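PDB 7B9F: EccC5 from Mycobacterium xenopi RIVM700367, which probably acts as the FtsK/SpoIIIE-type ATPase component of the ESX-5 type VII secretion system, helping to drive protein export across the mycobacterial inner membrane. Local coordinates for residues G144-W149 with L241-G246; T170-T175 with S204-L209. All blocks are in the same frame, centred on the assembly; numbering follows the deposited sequence.

Overall arrangement
Contact 2 is nested along the chain inside the loop closed by contact 1, and the two do not touch: their centres are 26 Å apart and their nearest atoms about 14 Å apart. Both are partly buried. Contact 1 ties a loop that follows helix 97-132 to the end of helix 227-244 in the alpha/beta part of the chain, using one backbone bond and aromatic rings laid against backbone and CB atoms. Contact 2 is a short antiparallel pairing at the end of strand 162-170, with two backbone bonds and small aliphatic contacts. No other chain touches the segments of contact 1, whereas 204-209 in contact 2 meets two chains of other protein partners in the assembly.

Contact 1. Residues G144-W149 with L241-G246; sequences GSSRMW and LAFSHG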
loop_
_atom_site.group_PDB
_atom_site.type_symbol
_atom_site.label_atom_id
_atom_site.label_comp_id
_atom_site.label_asym_id
_atom_site.label_seq_id
_atom_site.Cartn_x
_atom_site.Cartn_y
_atom_site.Cartn_z
ATOM N N GLY C 144 -26.716 19.220 -14.747
ATOM C CA GLY C 144 -27.609 18.358 -13.994
ATOM C C GLY C 144 -28.084 18.960 -12.690
ATOM O O GLY C 144 -29.286 19.156 -12.497
ATOM N N SER C 145 -27.159 19.244 -11.781
ATOM C CA SER C 145 -27.455 20.011 -10.581
ATOM C C SER C 145 -27.152 21.491 -10.744
ATOM O O SER C 145 -27.252 22.239 -9.771
ATOM C CB SER C 145 -26.671 19.466 -9.387
ATOM O OG SER C 145 -27.114 18.177 -9.021
ATOM N N SER C 146 -26.763 21.920 -11.937
ATOM C CA SER C 146 -26.349 23.297 -12.144
ATOM C C SER C 146 -27.533 24.240 -12.026
ATOM O O SER C 146 -28.613 23.971 -12.553
ATOM C CB SER C 146 -25.700 23.444 -13.518
ATOM O OG SER C 146 -25.137 24.726 -13.716
ATOM N N ARG C 147 -27.313 25.346 -11.317
ATOM C CA ARG C 147 -28.233 26.479 -11.253
ATOM C C ARG C 147 -29.625 26.072 -10.791
ATOM O O ARG C 147 -30.633 26.540 -11.317
ATOM C CB ARG C 147 -28.320 27.178 -12.595
ATOM C CG ARG C 147 -27.026 27.681 -13.131
ATOM C CD ARG C 147 -27.356 28.180 -14.481
ATOM N NE ARG C 147 -26.236 28.683 -15.231
ATOM C CZ ARG C 147 -26.315 28.887 -16.532
ATOM N NH1 ARG C 147 -27.449 28.622 -17.153
ATOM N NH2 ARG C 147 -25.284 29.349 -17.210
ATOM N N MET C 148 -29.688 25.198 -9.802
ATOM C CA MET C 148 -30.981 24.663 -9.416
ATOM C C MET C 148 -31.685 25.495 -8.363
ATOM O O MET C 148 -32.725 25.063 -7.861
ATOM C CB MET C 148 -30.853 23.225 -8.913
ATOM C CG MET C 148 -30.074 23.039 -7.638
ATOM S SD MET C 148 -30.010 21.275 -7.266
ATOM C CE MET C 148 -29.051 21.247 -5.758
ATOM N N TRP C 149 -31.148 26.649 -7.983
ATOM C CA TRP C 149 -31.820 27.424 -6.955
ATOM C C TRP C 149 -32.880 28.354 -7.503
ATOM O O TRP C 149 -32.788 28.858 -8.624
ATOM C CB TRP C 149 -30.825 28.189 -6.098
ATOM C CG TRP C 149 -30.123 27.193 -5.380
ATOM C CD1 TRP C 149 -28.916 26.666 -5.667
ATOM C CD2 TRP C 149 -30.700 26.356 -4.396
ATOM N NE1 TRP C 149 -28.641 25.627 -4.823
ATOM C CE2 TRP C 149 -29.739 25.414 -4.040
ATOM C CE3 TRP C 149 -31.928 26.355 -3.727
ATOM C CZ2 TRP C 149 -29.965 24.486 -3.063
ATOM C CZ3 TRP C 149 -32.151 25.436 -2.769
ATOM C CH2 TRP C 149 -31.184 24.512 -2.441
ATOM N N LEU C 241 -21.327 30.851 -6.269
ATOM C CA LEU C 241 -22.486 31.581 -6.776
ATOM C C LEU C 241 -22.774 31.219 -8.222
ATOM O O LEU C 241 -23.930 31.021 -8.600
ATOM C CB LEU C 241 -22.301 33.090 -6.687
ATOM C CG LEU C 241 -22.552 33.956 -5.463
ATOM C CD1 LEU C 241 -24.018 33.891 -5.093
ATOM C CD2 LEU C 241 -21.665 33.685 -4.305
ATOM N N ALA C 242 -21.734 31.160 -9.051
ATOM C CA ALA C 242 -21.944 30.917 -10.470
ATOM C C ALA C 242 -22.516 29.535 -10.720
ATOM O O ALA C 242 -23.397 29.369 -11.567
ATOM C CB ALA C 242 -20.639 31.102 -11.234
ATOM N N PHE C 243 -22.033 28.525 -10.000
ATOM C CA PHE C 243 -22.568 27.188 -10.207
ATOM C C PHE C 243 -23.981 27.061 -9.669
ATOM O O PHE C 243 -24.860 26.526 -10.347
ATOM C CB PHE C 243 -21.677 26.133 -9.572
ATOM C CG PHE C 243 -22.266 24.763 -9.627
ATOM C CD1 PHE C 243 -22.292 24.059 -10.806
ATOM C CD2 PHE C 243 -22.804 24.186 -8.501
ATOM C CE1 PHE C 243 -22.846 22.807 -10.861
ATOM C CE2 PHE C 243 -23.354 22.933 -8.552
ATOM C CZ PHE C 243 -23.374 22.243 -9.733
ATOM N N SER C 244 -24.229 27.533 -8.455
ATOM C CA SER C 244 -25.516 27.220 -7.858
ATOM C C SER C 244 -26.634 28.147 -8.294
ATOM O O SER C 244 -27.792 27.737 -8.260
ATOM C CB SER C 244 -25.419 27.248 -6.339
ATOM O OG SER C 244 -25.044 28.530 -5.896
ATOM N N HIS C 245 -26.339 29.367 -8.716
ATOM C CA HIS C 245 -27.383 30.320 -9.064
ATOM C C HIS C 245 -27.298 30.711 -10.527
ATOM O O HIS C 245 -26.214 30.966 -11.052
ATOM C CB HIS C 245 -27.297 31.557 -8.203
ATOM C CG HIS C 245 -27.507 31.285 -6.755
ATOM N ND1 HIS C 245 -26.591 30.607 -5.985
ATOM C CD2 HIS C 245 -28.535 31.592 -5.936
ATOM C CE1 HIS C 245 -27.042 30.515 -4.749
ATOM N NE2 HIS C 245 -28.222 31.102 -4.695
ATOM N N GLY C 246 -28.448 30.778 -11.174
ATOM C CA GLY C 246 -28.510 31.085 -12.578
ATOM C C GLY C 246 -28.213 32.539 -12.843
ATOM O O GLY C 246 -28.256 33.376 -11.943
#
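Arg147 meets Phe243 and Ser244 backbone to backbone, where a type II turn from Ser145 to Met148 lies against the C-terminal end of helix 227-244. Arg147, the third residue of the turn, takes left-handed helical backbone angles, and its N donates to Phe243 O at 2.9 Å with an N-H...O angle of 146°. Its CA lies 3.3 Å from Ser244 O, a CA-H...O contact beside that bond. Both acceptors are carbonyls of the last helical turn, so the loop takes over part of the bonding as His245 leaves helical geometry; His245 N still donates to Leu241 O.

The side chains flank this join. Phe243 swings its ring along the start of the turn, a chi1 of 174° setting CG anti to N, CE1 reaching Ser146 CA at 3.8 Å and CZ nearing Ser145 O. Arg147 runs extended past the helix end, its CD 3.7 Å from Gly246 CA. Trp149 turns the CD1 edge of its indole to Ser244, with Ser244 O near the ring plane and Ser244 CB 3.6 Å from CD1. The CB of Trp149 sits over one face of the His245 imidazole, off-centre and 4.1 Å from CD2; the five-membered ring of Trp149 and the imidazole are inclined by 31°. His245 ND1 donates to Ser244 OG at 2.6 Å, which ties the imidazole back to the helix end, and Ser244 OG also bonds Gln240 O.

Helix 227-244 is the crossover helix joining parallel strands 220-224 and 250-256, as in a beta-alpha-beta unit, with strands 346-350 and 322-328 between them in the sheet. Phe160 of helix 157-160 meets the His245 ring edge-to-face and also packs on Trp149, Phe408 of helix 402-412 lies against Ala242 and Phe243, and Val250 of strand 250-256 touches Leu241 and His245.

Contact 2. Residues T170-T175 with S204-L209; sequences TRPEVT and SVVYNL
An antiparallel bridge between Thr170 and Val206 joins the end of strand 162-170 to the loop that follows helix 190-202. It is a hydrogen-bonded pair: Val206 N donates to Thr170 O at 2.7 Å, nearly straight at 168°, and Thr170 N donates back to Val206 O at 3.2 Å. Thr170 O also receives a CA-H...O contact from Val205 CA, 3.3 Å away.

Thr170 and Val206 project to the same face of the pairing. There the methyl CG2 of Thr170, placed between its backbone N and carbonyl carbon by a chi1 of -173° that sends OG1 anti to N, meets Leu209 CD1 at 3.7 Å, the two side chains crossing at a slant. At Tyr207 and Asn208 the chain turns a corner, and Asn208 and Leu209 together face Gly168 in a G1 beta bulge, with Asn208 in the left-handed region of backbone angles. The bulge leads into strand 209-214, the antiparallel neighbour of 162-170 and an outermost strand of the large mixed sheet within this chain.

Further along the same face, the Pro172 ring leans on the loop: its CB packs on Val206 CG2 at 3.6 Å, while CD lies 3.2 Å from Ser204 O. Arg171 meets Ser204 O through CA and CB, and the rest of its side chain leads off; its NH2 makes long, weak ion pairs with Asp380 and Asp382. Ser204 OG bonds back to Arg201 O and Gly200 O of helix 190-202. Met125 and Arg130 of helix 97-132 pack on Leu209, and Tyr207 OH is hydrogen-bonded to the backbone of a chain of another protein.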
loop_
_atom_site.group_PDB
_atom_site.type_symbol
_atom_site.label_atom_id
_atom_site.label_comp_id
_atom_site.label_asym_id
_atom_site.label_seq_id
_atom_site.Cartn_x
_atom_site.Cartn_y
_atom_site.Cartn_z
ATOM N N THR C 170 -20.466 22.759 13.460
ATOM C CA THR C 170 -21.842 23.218 13.573
ATOM C C THR C 170 -22.567 22.330 14.569
ATOM O O THR C 170 -22.156 21.196 14.817
ATOM C CB THR C 170 -22.563 23.218 12.224
ATOM O OG1 THR C 170 -23.847 23.830 12.373
ATOM C CG2 THR C 170 -22.742 21.822 11.715
ATOM N N ARG C 171 -23.625 22.864 15.155
ATOM C CA ARG C 171 -24.336 22.048 16.123
ATOM C C ARG C 171 -25.225 21.040 15.399
ATOM O O ARG C 171 -25.758 21.340 14.330
ATOM C CB ARG C 171 -25.164 22.921 17.067
ATOM C CG ARG C 171 -26.302 23.664 16.427
ATOM C CD ARG C 171 -27.147 24.355 17.472
ATOM N NE ARG C 171 -28.124 25.254 16.871
ATOM C CZ ARG C 171 -29.287 24.862 16.364
ATOM N NH1 ARG C 171 -29.633 23.585 16.387
ATOM N NH2 ARG C 171 -30.111 25.755 15.837
ATOM N N PRO C 172 -25.372 19.838 15.928
ATOM C CA PRO C 172 -26.098 18.789 15.220
ATOM C C PRO C 172 -27.601 19.005 15.302
ATOM O O PRO C 172 -28.088 19.961 15.892
ATOM C CB PRO C 172 -25.681 17.526 15.965
ATOM C CG PRO C 172 -25.493 17.987 17.331
ATOM C CD PRO C 172 -24.872 19.349 17.218
ATOM N N GLU C 173 -28.333 18.085 14.682
ATOM C CA GLU C 173 -29.782 18.132 14.722
ATOM C C GLU C 173 -30.357 17.487 15.971
ATOM O O GLU C 173 -31.512 17.759 16.307
ATOM C CB GLU C 173 -30.357 17.449 13.485
ATOM C CG GLU C 173 -30.182 18.214 12.176
ATOM C CD GLU C 173 -31.134 19.392 11.989
ATOM O OE1 GLU C 173 -31.582 19.591 10.840
ATOM O OE2 GLU C 173 -31.440 20.125 12.952
ATOM N N VAL C 174 -29.595 16.652 16.662
ATOM C CA VAL C 174 -30.038 16.120 17.942
ATOM C C VAL C 174 -29.840 17.186 19.007
ATOM O O VAL C 174 -28.810 17.868 19.044
ATOM C CB VAL C 174 -29.300 14.818 18.287
ATOM C CG1 VAL C 174 -29.699 13.735 17.325
ATOM C CG2 VAL C 174 -27.806 14.999 18.226
ATOM N N THR C 175 -30.846 17.380 19.837
ATOM C CA THR C 175 -30.776 18.337 20.929
ATOM C C THR C 175 -30.643 17.554 22.223
ATOM O O THR C 175 -31.593 16.901 22.660
ATOM C CB THR C 175 -32.007 19.234 20.950
ATOM O OG1 THR C 175 -33.174 18.443 20.703
ATOM C CG2 THR C 175 -31.893 20.297 19.881
ATOM N N SER C 204 -21.657 17.721 21.102
ATOM C CA SER C 204 -22.515 18.877 20.914
ATOM C C SER C 204 -22.217 19.637 19.634
ATOM O O SER C 204 -22.896 20.627 19.356
ATOM C CB SER C 204 -22.392 19.828 22.100
ATOM O OG SER C 204 -21.043 20.196 22.303
ATOM N N VAL C 205 -21.200 19.230 18.875
ATOM C CA VAL C 205 -20.915 19.792 17.562
ATOM C C VAL C 205 -20.564 18.668 16.604
ATOM O O VAL C 205 -20.173 17.573 17.007
ATOM C CB VAL C 205 -19.774 20.829 17.577
ATOM C CG1 VAL C 205 -20.130 22.031 18.417
ATOM C CG2 VAL C 205 -18.550 20.202 18.137
ATOM N N VAL C 206 -20.718 18.953 15.317
ATOM C CA VAL C 206 -20.307 18.068 14.236
ATOM C C VAL C 206 -19.119 18.703 13.544
ATOM O O VAL C 206 -19.142 19.899 13.240
ATOM C CB VAL C 206 -21.445 17.821 13.238
ATOM C CG1 VAL C 206 -21.091 16.682 12.333
ATOM C CG2 VAL C 206 -22.687 17.493 13.979
ATOM N N TYR C 207 -18.089 17.913 13.291
ATOM C CA TYR C 207 -16.824 18.457 12.838
ATOM C C TYR C 207 -16.700 18.273 11.333
ATOM O O TYR C 207 -17.170 17.273 10.785
ATOM C CB TYR C 207 -15.662 17.770 13.537
ATOM C CG TYR C 207 -15.418 18.305 14.916
ATOM C CD1 TYR C 207 -14.492 19.292 15.146
ATOM C CD2 TYR C 207 -16.060 17.750 16.005
ATOM C CE1 TYR C 207 -14.263 19.766 16.412
ATOM C CE2 TYR C 207 -15.825 18.205 17.272
ATOM C CZ TYR C 207 -14.927 19.216 17.469
ATOM O OH TYR C 207 -14.692 19.676 18.739
ATOM N N ASN C 208 -16.071 19.249 10.678
ATOM C CA ASN C 208 -15.788 19.244 9.242
ATOM C C ASN C 208 -17.085 19.156 8.438
ATOM O O ASN C 208 -17.306 18.238 7.653
ATOM C CB ASN C 208 -14.817 18.112 8.880
ATOM C CG ASN C 208 -14.253 18.231 7.476
ATOM O OD1 ASN C 208 -14.778 18.936 6.624
ATOM N ND2 ASN C 208 -13.158 17.536 7.238
ATOM N N LEU C 209 -17.945 20.107 8.672
ATOM C CA LEU C 209 -19.087 20.328 7.816
ATOM C C LEU C 209 -18.968 21.686 7.143
ATOM O O LEU C 209 -18.270 22.564 7.657
ATOM C CB LEU C 209 -20.400 20.258 8.598
ATOM C CG LEU C 209 -20.804 18.870 9.050
ATOM C CD1 LEU C 209 -22.211 18.934 9.529
ATOM C CD2 LEU C 209 -20.695 17.910 7.908
#